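Local coordinates for protein cytochrome P450 RhF (Acinetobacter radioresistens, PDB 6RO8) that binds heme b and probably acts as a monooxygenase, this chain being the heme domain of a longer P450 whose other regions belong to reductase-type families, at residues S316-R321 with S419-E424; D32-P37 with W202-L207; H197-W202 with T413-T418; I171-A176 with A270-T275. All blocks are in the same frame, centred on the assembly; numbering follows the deposited sequence.

Contacts 2, 3 and 1 touch one after another, and contacts 1 and 4 meet at the heme pocket. Contacts 1 and 4 both touch the heme and the bound histidine, with centres about 15 Å apart, and Ser316 OG of contact 1 is probably hydrogen-bonded to Thr274 O of contact 4 (2.9 Å). Contact 3 lies about 8 Å from contact 1 and about 8 Å from contact 2, centre to centre; it also packs on contact 4, Thr198 CG2 to Glu273 OE1 at 3.2 Å. Contacts 2 and 3 share Trp202, whose ring packs edge-to-face on Phe420 of contact 1. Contact 2 is the peripheral member, its centre about 24 Å from that of contact 4, the nearest atoms about 6 Å apart.

Contact 1. Residues S316-R321 with S419-E424; sequences SVVAWR and SFRGPE. With HEM (protoporphyrin IX containing Fe), chain B; HIS (histidine), chain C.
Val317 and Phe420 form a single backbone bridge between the segment entering strand 320-324 and the C-terminal loop, and three hydrogen bonds accompany it. Arg421 N donates to Ser316 O over 2.9 Å in a rather bent bond (136°), whereas Val318 N reaches Ser419 O over 2.7 Å almost straight (165°). The third comes from a side chain: Ser419 OG gives its proton to Ala319 O at 2.6 Å, arriving above the carbonyl plane.

Apolar packing fills the flanks. Val318 CG1 lies 3.7 Å from Arg421 CB, against an extended aliphatic chain whose guanidinium continues to Gln39 O. Phe420 CZ approaches the rim of the Trp320 indole, 3.6 Å from CZ3, with the planes of the two aromatic systems 81° apart. Although CB of Phe420 points away overall while still touching the partner segment, CG, anti to the carbonyl carbon, turns the ring back toward Trp320 and the ligand.

Ligand contacts make up the third group. The heme methyl CMA sits over one face of Trp320, and Val317 CG2 rests 3.7 Å from the meso carbon CHB. CA of the bound histidine meets the Phe420 ring in its plane, 3.4 Å from CE1, while Trp320 touches CB of the same ligand. The heme iron FE carries water 1, its O at 2.3 Å, and its protein ligand is Cys381.

Mostly backbone polar groups, with Ser419 OG, thus join the segments, while Val317, Trp320 and Phe420 turn apolar surface to the ligands, consistent with the distal pocket wall of other P450s; the Ser316 hydroxyl, near the heme, is bonded to Thr274 O.

Contact 2. Residues D32-P37 with W202-L207; sequences DMFAVP and WGRPTL
A bend at chi3 (-82°) folds the otherwise extended side chain of Arg204 over Phe34 and delivers its guanidinium to Asp32, whose carboxylate, with CG anti to the backbone N, comes from the opposite direction. The result is a salt bridge with two unequal arms. Arg204 NH1 donates to Asp32 OD2 over 3.1 Å in a nearly straight bond (166°); Asp32 OD2 lies in the guanidinium plane and accepts through its syn lone pair. The other arm, from Arg204 NH2 to Asp32 OD1 at 3.2 Å, is weak.

OD1 has a further task. It accepts the backbone N of Phe34 at 3.0 Å from above the carboxylate plane, which makes an Asx turn within the type I turn Asp32-Ala35. The carboxylate is thus held from its own segment while it engages the arginine, and the turn positions the phenyl ring as well.

Phe34 meets two parts of Arg204. CB of the arginine stands over the ring face, 3.9 Å from the centroid, as a CH-pi contact. Farther along, Phe34 CD2 lies over the guanidinium face, 3.4 Å from Arg204 CZ, with the planes of the two groups 47° apart. At its far edge the ring meets the helix end: Phe34 CZ is 3.6 Å from Trp202 O.

The contact is partly buried, its centre about 17 Å from that of the chain. It joins the turn before helix 36-40 to the loop between helices 187-202 and 207-233, probably the F-G loop of P450 nomenclature, and Phe34 also packs on Thr418 of the C-terminal loop.

Contact 3. Residues H197-W202 with T413-T418; sequences HTVNTW and TYLANT
Val199 and Leu415 meet at about a right angle, methyl to methyl, with CG2 of the valine 3.8 Å from CD2 of the leucine. CG of Leu415 is anti to the backbone N (chi1 -167°), which extends the side chain to the helix, where the same CD2 also passes 3.9 Å from Thr198 OG1. That hydroxyl is bonded to Val195 O on its own helix, so its touch with leucine is plain packing.

At the other end, Trp202 and Thr418 also stand roughly perpendicular to each other. Thr418 OG1 lies near the indole plane at its edge, 3.8 Å from CD1. Thr201 CG2 covers one face of the indole, so the ring is flanked by its own helix on a face and by the loop at an edge.

At this same end the one hydrogen bond between the segments forms. Thr418 N donates to Trp202 O over 3.0 Å (141°), thereby engaging a carbonyl of the last helical residue, which has no further turn to receive it. Asn417 packs its CB 3.3 Å from that same Trp202 O. Its amide bends back to brace the loop: ND2 donates to Leu415 O at 2.8 Å, and OD1 accepts from the backbone N atoms of Ser419 and Phe420.

Helix 187-202, probably the F helix of the P450 fold, is here joined at its C-terminal end to the loop between strands 406-407 and 427-429. Helix 207-233 packs on its His197 and Asn200, while Arg321 of strand 320-324 touches Thr201 and Trp202.

Contact 4. Residues I171-A176 with A270-T275; sequences IPLMVA and AAHETT. With HEM (protoporphyrin IX containing Fe), chain B; HIS (histidine), chain C.
Leu173 and His272 lie side by side, pointing the same way, and form the close part of the contact. CG anti to the backbone N carries Leu173 CD1 over the centre of the imidazole, 3.7 Å from its centroid and 11° off the ring normal, a CH-pi contact. The opposite face carries Glu273 CB, offset toward the rim. Just as close, Ala176 CB meets Ala271 CB at 3.6 Å, small side chains that let the two backbones approach. Pro172 O lies 3.2 Å from His272 CB, though it accepts the backbone hydrogen bond of Ala176 N in its own helix.

The fit slackens toward Thr275, where Pro172 CB and Thr275 CB are 4.3 Å apart. No hydrogen bond crosses the contact. Met174 and Glu273 point away from it and are partly exposed.

Segment 270-275, where helix 257-270 passes into helix 273-288, probably belongs to the long distal helix that crosses the heme in the P450 fold. On the side away from helix 170-179 lie the bound histidine and the heme, whose CBC is 3.4 Å from Ala271 CB. Helix 134-155 packs on Ile171 and Val175, and Glu390 of helix 384-401 touches Pro172, Val175 and Thr275.

Contact 1. Residues S316-R321 with S419-E424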
# COMPACT_ATOMS: atom_id res chain seq x y z
N SER A 316 2.88 -4.31 -3.24
CA SER A 316 3.39 -3.23 -2.40
C SER A 316 2.79 -3.22 -1.01
O SER A 316 3.39 -2.64 -0.11
CB SER A 316 3.13 -1.88 -3.07
OG SER A 316 1.77 -1.79 -3.49
N VAL A 317 1.62 -3.84 -0.82
CA VAL A 317 1.10 -4.15 0.51
C VAL A 317 1.36 -5.63 0.77
O VAL A 317 0.85 -6.50 0.05
CB VAL A 317 -0.39 -3.82 0.62
CG1 VAL A 317 -0.92 -4.25 2.00
CG2 VAL A 317 -0.63 -2.33 0.38
N VAL A 318 2.15 -5.92 1.80
CA VAL A 318 2.51 -7.29 2.15
C VAL A 318 1.81 -7.79 3.40
O VAL A 318 1.82 -9.01 3.65
CB VAL A 318 4.03 -7.44 2.32
CG1 VAL A 318 4.75 -7.24 0.95
CG2 VAL A 318 4.55 -6.45 3.36
N ALA A 319 1.21 -6.90 4.21
CA ALA A 319 0.51 -7.28 5.43
C ALA A 319 -0.45 -6.16 5.82
O ALA A 319 -0.06 -4.99 5.87
CB ALA A 319 1.49 -7.52 6.57
N TRP A 320 -1.70 -6.51 6.09
CA TRP A 320 -2.70 -5.58 6.57
C TRP A 320 -3.26 -6.10 7.90
O TRP A 320 -2.93 -7.21 8.34
CB TRP A 320 -3.79 -5.37 5.51
CG TRP A 320 -4.37 -3.99 5.48
CD1 TRP A 320 -5.70 -3.66 5.63
CD2 TRP A 320 -3.67 -2.75 5.30
NE1 TRP A 320 -5.85 -2.29 5.56
CE2 TRP A 320 -4.63 -1.71 5.35
CE3 TRP A 320 -2.32 -2.42 5.11
CZ2 TRP A 320 -4.29 -0.36 5.21
CZ3 TRP A 320 -1.98 -1.07 4.99
CH2 TRP A 320 -2.96 -0.06 5.03
N ARG A 321 -4.09 -5.30 8.57
CA ARG A 321 -4.41 -5.58 9.96
C ARG A 321 -5.91 -5.59 10.23
O ARG A 321 -6.70 -4.89 9.57
CB ARG A 321 -3.73 -4.57 10.88
CG ARG A 321 -2.22 -4.63 10.87
CD ARG A 321 -1.65 -3.59 11.82
NE ARG A 321 -1.72 -2.25 11.26
CZ ARG A 321 -1.50 -1.13 11.94
NH1 ARG A 321 -1.19 -1.17 13.26
NH2 ARG A 321 -1.58 0.03 11.29
N SER A 419 4.14 -3.43 6.56
CA SER A 419 3.00 -3.53 5.65
C SER A 419 3.31 -3.12 4.21
O SER A 419 2.70 -3.67 3.28
CB SER A 419 1.86 -2.66 6.18
OG SER A 419 1.31 -3.29 7.33
N PHE A 420 4.22 -2.18 4.00
CA PHE A 420 4.52 -1.70 2.67
C PHE A 420 5.92 -2.16 2.26
O PHE A 420 6.80 -2.35 3.10
CB PHE A 420 4.38 -0.18 2.60
CG PHE A 420 3.03 0.31 3.02
CD1 PHE A 420 1.99 0.36 2.12
CD2 PHE A 420 2.80 0.72 4.32
CE1 PHE A 420 0.74 0.82 2.50
CE2 PHE A 420 1.55 1.17 4.70
CZ PHE A 420 0.52 1.22 3.79
N ARG A 421 6.10 -2.36 0.95
CA ARG A 421 7.33 -2.98 0.45
C ARG A 421 7.62 -2.52 -0.98
O ARG A 421 6.81 -2.72 -1.90
CB ARG A 421 7.24 -4.51 0.49
CG ARG A 421 8.56 -5.15 0.18
CD ARG A 421 8.59 -6.64 0.46
NE ARG A 421 9.89 -7.20 0.07
CZ ARG A 421 11.00 -7.11 0.81
NH1 ARG A 421 10.98 -6.52 1.99
NH2 ARG A 421 12.14 -7.64 0.37
N GLY A 422 8.79 -1.91 -1.15
CA GLY A 422 9.33 -1.60 -2.44
C GLY A 422 10.76 -1.14 -2.27
O GLY A 422 11.15 -0.64 -1.21
N PRO A 423 11.58 -1.32 -3.30
CA PRO A 423 12.99 -0.94 -3.19
C PRO A 423 13.14 0.57 -3.25
O PRO A 423 12.42 1.26 -3.97
CB PRO A 423 13.63 -1.61 -4.41
CG PRO A 423 12.50 -1.62 -5.44
CD PRO A 423 11.20 -1.74 -4.66
N GLU A 424 14.09 1.10 -2.47
CA GLU A 424 14.29 2.55 -2.43
C GLU A 424 14.89 3.07 -3.74
O GLU A 424 14.58 4.18 -4.17
CB GLU A 424 15.18 2.92 -1.25
CG GLU A 424 14.78 2.20 -0.01
CD GLU A 424 15.06 2.97 1.24
OE1 GLU A 424 15.95 2.55 2.01
OE2 GLU A 424 14.38 4.00 1.46
CHA HEM B . -8.05 0.14 0.50
CHB HEM B . -3.87 -1.59 -1.31
CHC HEM B . -3.56 2.15 -4.43
CHD HEM B . -7.47 4.07 -2.27
C1A HEM B . -6.94 -0.65 0.31
C2A HEM B . -6.58 -1.85 1.04
C3A HEM B . -5.44 -2.33 0.55
C4A HEM B . -5.01 -1.44 -0.52
CMA HEM B . -4.72 -3.59 1.05
CAA HEM B . -7.39 -2.50 2.19
CBA HEM B . -8.20 -3.62 1.59
CGA HEM B . -9.10 -4.27 2.61
O1A HEM B . -9.06 -3.87 3.80
O2A HEM B . -9.85 -5.20 2.22
C1B HEM B . -3.48 -0.79 -2.36
C2B HEM B . -2.41 -1.09 -3.29
C3B HEM B . -2.32 -0.05 -4.15
C4B HEM B . -3.32 0.94 -3.79
CMB HEM B . -1.58 -2.40 -3.24
CAB HEM B . -1.37 0.16 -5.36
CBB HEM B . -0.59 -0.78 -5.90
C1C HEM B . -4.60 3.01 -4.12
C2C HEM B . -4.91 4.28 -4.74
C3C HEM B . -6.00 4.79 -4.12
C4C HEM B . -6.40 3.86 -3.10
CMC HEM B . -4.09 4.89 -5.91
CAC HEM B . -6.79 6.11 -4.34
CBC HEM B . -6.44 7.02 -5.24
C1D HEM B . -7.95 3.20 -1.32
C2D HEM B . -9.10 3.44 -0.47
C3D HEM B . -9.27 2.36 0.29
C4D HEM B . -8.24 1.39 -0.05
CMD HEM B . -9.97 4.71 -0.42
CAD HEM B . -10.37 2.22 1.36
CBD HEM B . -11.67 1.66 0.78
CGD HEM B . -12.52 1.12 1.91
O1D HEM B . -12.08 1.21 3.08
O2D HEM B . -13.62 0.58 1.66
NA HEM B . -5.95 -0.43 -0.62
NB HEM B . -4.01 0.45 -2.69
NC HEM B . -5.53 2.79 -3.13
ND HEM B . -7.46 1.94 -1.04
FE HEM B . -5.73 1.21 -1.90
N HIS C . -2.10 3.35 2.93
CA HIS C . -2.40 2.14 2.18
C HIS C . -2.20 2.35 0.68
O HIS C . -2.53 1.46 -0.12
CB HIS C . -3.84 1.68 2.45
CG HIS C . -4.82 2.81 2.53
ND1 HIS C . -5.99 2.83 1.79
CD2 HIS C . -4.81 3.96 3.25
CE1 HIS C . -6.66 3.94 2.06
NE2 HIS C . -5.97 4.64 2.94
OXT HIS C . -1.71 3.40 0.25
O HOH W 1 -4.61 2.29 -0.20

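Contact 2. Residues D32-P37 with W202-L207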
# COMPACT_ATOMS: atom_id res chain seq x y z
N ASP A 32 9.48 -11.66 14.55
CA ASP A 32 9.67 -10.22 14.45
C ASP A 32 9.71 -9.80 12.98
O ASP A 32 10.64 -10.16 12.25
CB ASP A 32 10.95 -9.79 15.17
CG ASP A 32 11.06 -8.29 15.33
OD1 ASP A 32 10.21 -7.56 14.77
OD2 ASP A 32 11.99 -7.84 16.02
N MET A 33 8.73 -9.00 12.57
CA MET A 33 8.70 -8.51 11.20
C MET A 33 9.87 -7.58 10.87
O MET A 33 10.20 -7.42 9.69
CB MET A 33 7.36 -7.83 10.91
CG MET A 33 6.26 -8.83 10.74
SD MET A 33 4.66 -8.05 10.55
CE MET A 33 3.63 -9.39 9.94
N PHE A 34 10.53 -7.01 11.87
CA PHE A 34 11.67 -6.16 11.58
C PHE A 34 12.99 -6.93 11.57
O PHE A 34 14.04 -6.34 11.32
CB PHE A 34 11.71 -5.00 12.58
CG PHE A 34 10.53 -4.09 12.47
CD1 PHE A 34 10.50 -3.08 11.53
CD2 PHE A 34 9.42 -4.27 13.30
CE1 PHE A 34 9.38 -2.25 11.41
CE2 PHE A 34 8.30 -3.44 13.19
CZ PHE A 34 8.28 -2.43 12.24
N ALA A 35 12.95 -8.24 11.79
CA ALA A 35 14.15 -9.04 11.67
C ALA A 35 14.46 -9.29 10.19
O ALA A 35 13.65 -9.02 9.30
CB ALA A 35 14.00 -10.34 12.43
N VAL A 36 15.67 -9.82 9.94
CA VAL A 36 16.16 -9.90 8.58
C VAL A 36 15.28 -10.75 7.64
O VAL A 36 15.05 -10.32 6.52
CB VAL A 36 17.64 -10.43 8.58
CG1 VAL A 36 18.10 -10.70 7.16
CG2 VAL A 36 18.55 -9.44 9.29
N PRO A 37 14.82 -11.93 8.07
CA PRO A 37 14.08 -12.77 7.09
C PRO A 37 12.84 -12.10 6.53
O PRO A 37 12.71 -12.03 5.31
CB PRO A 37 13.75 -14.04 7.88
CG PRO A 37 14.72 -14.02 9.02
CD PRO A 37 14.94 -12.60 9.37
N TRP A 202 3.63 2.19 10.59
CA TRP A 202 3.96 0.80 10.31
C TRP A 202 5.41 0.46 10.58
O TRP A 202 5.81 -0.69 10.37
CB TRP A 202 3.62 0.46 8.85
CG TRP A 202 2.15 0.49 8.59
CD1 TRP A 202 1.24 -0.50 8.86
CD2 TRP A 202 1.40 1.57 8.03
NE1 TRP A 202 -0.02 -0.10 8.49
CE2 TRP A 202 0.05 1.16 7.97
CE3 TRP A 202 1.74 2.84 7.56
CZ2 TRP A 202 -0.96 1.98 7.47
CZ3 TRP A 202 0.74 3.66 7.06
CH2 TRP A 202 -0.59 3.22 7.02
N GLY A 203 6.21 1.42 11.04
CA GLY A 203 7.61 1.20 11.31
C GLY A 203 7.91 1.17 12.80
O GLY A 203 7.03 1.24 13.66
N ARG A 204 9.19 1.04 13.09
CA ARG A 204 9.71 1.04 14.46
C ARG A 204 10.79 2.11 14.52
O ARG A 204 11.99 1.80 14.56
CB ARG A 204 10.24 -0.34 14.84
CG ARG A 204 10.52 -0.57 16.30
CD ARG A 204 11.09 -1.98 16.52
NE ARG A 204 10.05 -3.02 16.57
CZ ARG A 204 10.28 -4.34 16.58
NH1 ARG A 204 11.53 -4.80 16.52
NH2 ARG A 204 9.26 -5.19 16.62
N PRO A 205 10.40 3.39 14.50
CA PRO A 205 11.39 4.47 14.58
C PRO A 205 12.28 4.33 15.80
O PRO A 205 11.84 3.97 16.89
CB PRO A 205 10.52 5.73 14.68
CG PRO A 205 9.23 5.23 15.23
CD PRO A 205 9.03 3.92 14.56
N THR A 206 13.57 4.60 15.59
CA THR A 206 14.51 4.59 16.69
C THR A 206 14.24 5.76 17.62
O THR A 206 13.46 6.67 17.32
CB THR A 206 15.95 4.64 16.17
OG1 THR A 206 16.23 5.95 15.65
CG2 THR A 206 16.18 3.60 15.07
N LEU A 207 14.93 5.74 18.76
CA LEU A 207 14.73 6.77 19.78
C LEU A 207 14.97 8.17 19.21
O LEU A 207 14.18 9.09 19.43
CB LEU A 207 15.65 6.49 20.96
CG LEU A 207 15.00 6.60 22.35
CD1 LEU A 207 13.59 6.01 22.34
CD2 LEU A 207 15.86 5.96 23.43

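Contact 3. Residues H197-W202 with T413-T418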
# COMPACT_ATOMS: atom_id res chain seq x y z
N HIS A 197 4.49 9.67 7.92
CA HIS A 197 3.24 8.98 8.22
C HIS A 197 3.41 7.46 8.22
O HIS A 197 2.82 6.77 9.06
CB HIS A 197 2.16 9.41 7.25
CG HIS A 197 0.92 8.60 7.36
ND1 HIS A 197 0.41 7.87 6.31
CD2 HIS A 197 0.10 8.38 8.42
CE1 HIS A 197 -0.68 7.24 6.71
NE2 HIS A 197 -0.89 7.53 7.98
N THR A 198 4.20 6.91 7.29
CA THR A 198 4.28 5.45 7.23
C THR A 198 5.21 4.88 8.29
O THR A 198 4.86 3.90 8.96
CB THR A 198 4.71 4.97 5.84
OG1 THR A 198 6.09 5.25 5.65
CG2 THR A 198 3.87 5.63 4.72
N VAL A 199 6.40 5.46 8.45
CA VAL A 199 7.31 5.05 9.53
C VAL A 199 6.64 5.17 10.89
O VAL A 199 6.79 4.29 11.75
CB VAL A 199 8.59 5.89 9.48
CG1 VAL A 199 9.46 5.54 10.66
CG2 VAL A 199 9.30 5.68 8.17
N ASN A 200 5.94 6.27 11.13
CA ASN A 200 5.22 6.43 12.39
C ASN A 200 4.22 5.29 12.60
O ASN A 200 4.08 4.75 13.71
CB ASN A 200 4.49 7.77 12.43
CG ASN A 200 4.01 8.13 13.81
OD1 ASN A 200 4.79 8.15 14.76
ND2 ASN A 200 2.71 8.41 13.93
N THR A 201 3.49 4.92 11.53
CA THR A 201 2.37 3.99 11.66
C THR A 201 2.82 2.54 11.60
O THR A 201 2.44 1.73 12.45
CB THR A 201 1.36 4.27 10.56
OG1 THR A 201 1.03 5.66 10.55
CG2 THR A 201 0.10 3.42 10.75
N TRP A 202 3.63 2.19 10.59
CA TRP A 202 3.96 0.80 10.31
C TRP A 202 5.41 0.46 10.58
O TRP A 202 5.81 -0.69 10.37
CB TRP A 202 3.62 0.46 8.85
CG TRP A 202 2.15 0.49 8.59
CD1 TRP A 202 1.24 -0.50 8.86
CD2 TRP A 202 1.40 1.57 8.03
NE1 TRP A 202 -0.02 -0.10 8.49
CE2 TRP A 202 0.05 1.16 7.97
CE3 TRP A 202 1.74 2.84 7.56
CZ2 TRP A 202 -0.96 1.98 7.47
CZ3 TRP A 202 0.74 3.66 7.06
CH2 TRP A 202 -0.59 3.22 7.02
N THR A 413 17.58 -1.93 -0.95
CA THR A 413 17.23 -1.63 0.42
C THR A 413 15.73 -1.37 0.52
O THR A 413 15.09 -0.94 -0.46
CB THR A 413 18.06 -0.45 0.95
OG1 THR A 413 17.67 0.77 0.31
CG2 THR A 413 19.54 -0.69 0.67
N TYR A 414 15.15 -1.66 1.68
CA TYR A 414 13.72 -1.48 1.93
C TYR A 414 13.53 -0.74 3.23
O TYR A 414 14.12 -1.10 4.26
CB TYR A 414 12.97 -2.83 1.97
CG TYR A 414 13.15 -3.61 0.69
CD1 TYR A 414 14.25 -4.44 0.52
CD2 TYR A 414 12.24 -3.49 -0.35
CE1 TYR A 414 14.45 -5.14 -0.65
CE2 TYR A 414 12.43 -4.20 -1.54
CZ TYR A 414 13.55 -5.02 -1.68
OH TYR A 414 13.76 -5.72 -2.84
N LEU A 415 12.70 0.31 3.19
CA LEU A 415 12.25 0.97 4.41
C LEU A 415 11.62 -0.04 5.36
O LEU A 415 10.64 -0.71 5.03
CB LEU A 415 11.23 2.06 4.06
CG LEU A 415 10.94 3.02 5.21
CD1 LEU A 415 12.15 3.92 5.51
CD2 LEU A 415 9.68 3.84 4.92
N ALA A 416 12.21 -0.17 6.54
CA ALA A 416 11.79 -1.23 7.46
C ALA A 416 10.42 -0.89 8.04
O ALA A 416 10.28 0.08 8.78
CB ALA A 416 12.82 -1.43 8.56
N ASN A 417 9.41 -1.67 7.67
CA ASN A 417 8.07 -1.50 8.19
C ASN A 417 7.37 -2.85 8.00
O ASN A 417 7.95 -3.79 7.46
CB ASN A 417 7.35 -0.33 7.51
CG ASN A 417 6.88 -0.66 6.10
OD1 ASN A 417 5.69 -0.95 5.88
ND2 ASN A 417 7.80 -0.65 5.15
N THR A 418 6.13 -2.95 8.46
CA THR A 418 5.45 -4.24 8.45
C THR A 418 4.60 -4.48 7.22
O THR A 418 4.36 -5.65 6.89
CB THR A 418 4.55 -4.38 9.69
OG1 THR A 418 3.45 -3.45 9.59
CG2 THR A 418 5.34 -4.17 10.95

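Contact 4. Residues I171-A176 with A270-T275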
# COMPACT_ATOMS: atom_id res chain seq x y z
N ILE A 171 5.71 10.61 -10.43
CA ILE A 171 4.53 10.57 -11.28
C ILE A 171 3.30 10.10 -10.50
O ILE A 171 2.27 10.77 -10.54
CB ILE A 171 4.77 9.72 -12.54
CG1 ILE A 171 5.56 10.54 -13.56
CG2 ILE A 171 3.46 9.24 -13.14
CD1 ILE A 171 5.97 9.77 -14.80
N PRO A 172 3.35 8.97 -9.76
CA PRO A 172 2.17 8.59 -8.97
C PRO A 172 1.74 9.69 -8.02
O PRO A 172 0.53 9.91 -7.86
CB PRO A 172 2.64 7.34 -8.21
CG PRO A 172 3.73 6.81 -9.03
CD PRO A 172 4.45 8.01 -9.55
N LEU A 173 2.71 10.39 -7.41
CA LEU A 173 2.39 11.54 -6.57
C LEU A 173 1.59 12.59 -7.35
O LEU A 173 0.50 12.99 -6.94
CB LEU A 173 3.67 12.15 -6.01
CG LEU A 173 3.43 13.41 -5.17
CD1 LEU A 173 2.44 13.11 -4.03
CD2 LEU A 173 4.73 13.99 -4.60
N MET A 174 2.12 13.02 -8.50
CA MET A 174 1.43 14.03 -9.30
C MET A 174 0.04 13.56 -9.71
O MET A 174 -0.93 14.33 -9.64
CB MET A 174 2.25 14.35 -10.53
CG MET A 174 3.21 15.47 -10.35
SD MET A 174 4.20 15.46 -11.83
CE MET A 174 5.57 14.42 -11.33
N VAL A 175 -0.07 12.32 -10.18
CA VAL A 175 -1.37 11.78 -10.55
C VAL A 175 -2.33 11.87 -9.36
O VAL A 175 -3.47 12.36 -9.49
CB VAL A 175 -1.20 10.33 -11.06
CG1 VAL A 175 -2.53 9.65 -11.24
CG2 VAL A 175 -0.40 10.34 -12.39
N ALA A 176 -1.85 11.48 -8.17
CA ALA A 176 -2.68 11.51 -6.97
C ALA A 176 -3.20 12.92 -6.69
O ALA A 176 -4.41 13.14 -6.58
CB ALA A 176 -1.90 10.98 -5.77
N ALA A 270 -1.91 7.38 0.60
CA ALA A 270 -2.41 6.14 0.02
C ALA A 270 -2.70 6.25 -1.49
O ALA A 270 -2.58 5.25 -2.20
CB ALA A 270 -3.67 5.71 0.77
N ALA A 271 -3.03 7.44 -1.99
CA ALA A 271 -3.34 7.58 -3.41
C ALA A 271 -2.11 7.48 -4.32
O ALA A 271 -2.25 7.59 -5.54
CB ALA A 271 -4.05 8.91 -3.68
N HIS A 272 -0.92 7.28 -3.77
CA HIS A 272 0.23 7.23 -4.66
C HIS A 272 1.33 6.31 -4.16
O HIS A 272 1.97 5.63 -4.97
CB HIS A 272 0.76 8.64 -4.91
CG HIS A 272 1.49 9.23 -3.74
ND1 HIS A 272 2.86 9.17 -3.63
CD2 HIS A 272 1.04 9.88 -2.65
CE1 HIS A 272 3.22 9.76 -2.50
NE2 HIS A 272 2.14 10.20 -1.89
N GLU A 273 1.56 6.26 -2.85
CA GLU A 273 2.75 5.57 -2.34
C GLU A 273 2.74 4.08 -2.67
O GLU A 273 3.77 3.52 -3.07
CB GLU A 273 2.91 5.78 -0.84
CG GLU A 273 4.29 5.34 -0.38
CD GLU A 273 4.42 5.16 1.11
OE1 GLU A 273 5.08 6.00 1.76
OE2 GLU A 273 3.87 4.16 1.64
N THR A 274 1.59 3.41 -2.50
CA THR A 274 1.55 1.99 -2.84
C THR A 274 1.69 1.76 -4.35
O THR A 274 2.23 0.73 -4.77
CB THR A 274 0.26 1.33 -2.32
OG1 THR A 274 -0.84 2.24 -2.43
CG2 THR A 274 0.42 0.87 -0.89
N THR A 275 1.20 2.70 -5.18
CA THR A 275 1.39 2.63 -6.62
C THR A 275 2.85 2.76 -7.01
O THR A 275 3.32 2.08 -7.93
CB THR A 275 0.54 3.70 -7.31
OG1 THR A 275 -0.82 3.57 -6.88
CG2 THR A 275 0.58 3.55 -8.82
CHA HEM B . -8.05 0.14 0.50
CHB HEM B . -3.87 -1.59 -1.31
CHC HEM B . -3.56 2.15 -4.43
CHD HEM B . -7.47 4.07 -2.27
C1A HEM B . -6.94 -0.65 0.31
C2A HEM B . -6.58 -1.85 1.04
C3A HEM B . -5.44 -2.33 0.55
C4A HEM B . -5.01 -1.44 -0.52
CMA HEM B . -4.72 -3.59 1.05
CAA HEM B . -7.39 -2.50 2.19
CBA HEM B . -8.20 -3.62 1.59
CGA HEM B . -9.10 -4.27 2.61
O1A HEM B . -9.06 -3.87 3.80
O2A HEM B . -9.85 -5.20 2.22
C1B HEM B . -3.48 -0.79 -2.36
C2B HEM B . -2.41 -1.09 -3.29
C3B HEM B . -2.32 -0.05 -4.15
C4B HEM B . -3.32 0.94 -3.79
CMB HEM B . -1.58 -2.40 -3.24
CAB HEM B . -1.37 0.16 -5.36
CBB HEM B . -0.59 -0.78 -5.90
C1C HEM B . -4.60 3.01 -4.12
C2C HEM B . -4.91 4.28 -4.74
C3C HEM B . -6.00 4.79 -4.12
C4C HEM B . -6.40 3.86 -3.10
CMC HEM B . -4.09 4.89 -5.91
CAC HEM B . -6.79 6.11 -4.34
CBC HEM B . -6.44 7.02 -5.24
C1D HEM B . -7.95 3.20 -1.32
C2D HEM B . -9.10 3.44 -0.47
C3D HEM B . -9.27 2.36 0.29
C4D HEM B . -8.24 1.39 -0.05
CMD HEM B . -9.97 4.71 -0.42
CAD HEM B . -10.37 2.22 1.36
CBD HEM B . -11.67 1.66 0.78
CGD HEM B . -12.52 1.12 1.91
O1D HEM B . -12.08 1.21 3.08
O2D HEM B . -13.62 0.58 1.66
NA HEM B . -5.95 -0.43 -0.62
NB HEM B . -4.01 0.45 -2.69
NC HEM B . -5.53 2.79 -3.13
ND HEM B . -7.46 1.94 -1.04
FE HEM B . -5.73 1.21 -1.90
N HIS C . -2.10 3.35 2.93
CA HIS C . -2.40 2.14 2.18
C HIS C . -2.20 2.35 0.68
O HIS C . -2.53 1.46 -0.12
CB HIS C . -3.84 1.68 2.45
CG HIS C . -4.82 2.81 2.53
ND1 HIS C . -5.99 2.83 1.79
CD2 HIS C . -4.81 3.96 3.25
CE1 HIS C . -6.66 3.94 2.06
NE2 HIS C . -5.97 4.64 2.94
OXT HIS C . -1.71 3.40 0.25
O HOH W 1 -4.61 2.29 -0.20